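Local coordinates for dally-like protein (Drosophila melanogaster, PDB 3ODN), which probably serves as a cell-surface heparan sulfate proteoglycan of the glypican family, its helical protein core taking part in Hedgehog signalling, at residues E267-A272 with N487-L492. The protein carries 2 engineered substitutions. Sequence-based numbering, arbitrary orientation.
Sequences ENFAMA and NAIVHL
Ile489 lies against the backbone of Phe269, and around this pairing the helices 260-281 and 479-496 come together without any hydrogen bond between the two segments. With CG1 anti to its own carbonyl carbon (chi1 -57°), Ile489 sends the longer branch across the gap: CG1 sits 3.8 Å from Phe269 CA and meets the ring at its edge, near the ring plane, while CD1 reaches on to Asn268 CB at 3.9 Å. One turn further along, Leu492 takes over. Its CB packs against the methyl of Ala272, which points toward it, CB to CB 3.8 Å, and its CD1 approaches Phe269 CE1 obliquely, also at 3.8 Å. Phe269 therefore touches both aliphatic side chains, and its CA lies 5.5 Å from the CA of Ile489. Helix 182-214 packs on the same cluster, Ala207 touching Phe269 and Thr199 and Ala203 touching Leu492. The two segments run in the same direction, their axes 22° apart and 9.3 Å at closest approach. Apolar side-chain packing at a small crossing angle, between helices far apart in sequence, is characteristic of an alpha-helical bundle, here the elongated glypican core, in which helix 479-496, from the C-terminal part of the chain, packs against helices 260-281 and 182-214.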
# COMPACT_ATOMS: atom_id res chain seq x y z
N GLU A 267 5.98 -2.56 -11.64
CA GLU A 267 5.13 -1.69 -12.46
C GLU A 267 3.68 -1.94 -12.17
O GLU A 267 2.95 -0.97 -11.95
CB GLU A 267 5.47 -1.80 -13.96
CG GLU A 267 6.85 -1.23 -14.30
CD GLU A 267 7.17 -0.99 -15.76
OE1 GLU A 267 6.26 -1.15 -16.61
OE2 GLU A 267 8.33 -0.62 -16.07
N ASN A 268 3.26 -3.23 -12.09
CA ASN A 268 1.90 -3.64 -11.72
C ASN A 268 1.60 -3.22 -10.30
O ASN A 268 0.47 -2.84 -10.00
CB ASN A 268 1.72 -5.15 -11.83
CG ASN A 268 1.69 -5.68 -13.24
OD1 ASN A 268 1.96 -6.85 -13.47
ND2 ASN A 268 1.33 -4.86 -14.23
N PHE A 269 2.63 -3.27 -9.44
CA PHE A 269 2.57 -2.87 -8.05
C PHE A 269 2.30 -1.36 -7.94
O PHE A 269 1.43 -0.95 -7.16
CB PHE A 269 3.86 -3.28 -7.32
CG PHE A 269 3.99 -2.62 -5.97
CD1 PHE A 269 3.31 -3.12 -4.87
CD2 PHE A 269 4.77 -1.47 -5.81
CE1 PHE A 269 3.37 -2.47 -3.64
CE2 PHE A 269 4.81 -0.81 -4.58
CZ PHE A 269 4.11 -1.32 -3.50
N ALA A 270 3.05 -0.53 -8.71
CA ALA A 270 2.87 0.93 -8.72
C ALA A 270 1.49 1.32 -9.27
O ALA A 270 0.87 2.24 -8.75
CB ALA A 270 3.96 1.60 -9.54
N MET A 271 1.02 0.61 -10.28
CA MET A 271 -0.30 0.79 -10.87
C MET A 271 -1.44 0.45 -9.91
O MET A 271 -2.47 1.13 -9.92
CB MET A 271 -0.42 -0.00 -12.17
CG MET A 271 0.50 0.53 -13.24
SD MET A 271 0.14 -0.04 -14.91
CE MET A 271 0.41 -1.84 -14.77
N ALA A 272 -1.26 -0.61 -9.08
CA ALA A 272 -2.24 -1.05 -8.09
C ALA A 272 -2.17 -0.11 -6.87
O ALA A 272 -3.23 0.22 -6.31
CB ALA A 272 -1.98 -2.49 -7.67
N ASN A 487 1.82 -11.21 -4.31
CA ASN A 487 0.73 -11.30 -3.32
C ASN A 487 0.21 -9.94 -2.85
O ASN A 487 -1.00 -9.74 -2.83
CB ASN A 487 0.95 -12.35 -2.21
CG ASN A 487 2.15 -12.14 -1.31
OD1 ASN A 487 2.36 -11.05 -0.74
ND2 ASN A 487 2.89 -13.22 -1.06
N ALA A 488 1.12 -8.97 -2.61
CA ALA A 488 0.84 -7.56 -2.29
C ALA A 488 -0.11 -6.94 -3.37
O ALA A 488 -1.10 -6.29 -3.00
CB ALA A 488 2.14 -6.77 -2.23
N ILE A 489 0.18 -7.19 -4.69
CA ILE A 489 -0.62 -6.74 -5.86
C ILE A 489 -2.02 -7.33 -5.81
O ILE A 489 -3.00 -6.65 -6.11
CB ILE A 489 0.10 -7.05 -7.23
CG1 ILE A 489 1.50 -6.42 -7.30
CG2 ILE A 489 -0.76 -6.67 -8.49
CD1 ILE A 489 2.41 -6.97 -8.43
N VAL A 490 -2.13 -8.60 -5.40
CA VAL A 490 -3.41 -9.27 -5.29
C VAL A 490 -4.25 -8.60 -4.17
O VAL A 490 -5.41 -8.25 -4.38
CB VAL A 490 -3.21 -10.82 -5.16
CG1 VAL A 490 -4.42 -11.54 -4.53
CG2 VAL A 490 -2.84 -11.42 -6.53
N HIS A 491 -3.60 -8.29 -3.05
CA HIS A 491 -4.17 -7.61 -1.88
C HIS A 491 -4.59 -6.16 -2.19
O HIS A 491 -5.64 -5.73 -1.72
CB HIS A 491 -3.19 -7.67 -0.71
CG HIS A 491 -2.93 -9.05 -0.21
ND1 HIS A 491 -3.95 -9.99 -0.13
CD2 HIS A 491 -1.79 -9.60 0.28
CE1 HIS A 491 -3.40 -11.08 0.39
NE2 HIS A 491 -2.10 -10.89 0.65
N LEU A 492 -3.78 -5.43 -3.00
CA LEU A 492 -4.10 -4.08 -3.44
C LEU A 492 -5.31 -4.09 -4.37
O LEU A 492 -6.20 -3.25 -4.20
CB LEU A 492 -2.89 -3.39 -4.09
CG LEU A 492 -1.76 -2.99 -3.11
CD1 LEU A 492 -0.46 -2.67 -3.86
CD2 LEU A 492 -2.22 -1.87 -2.10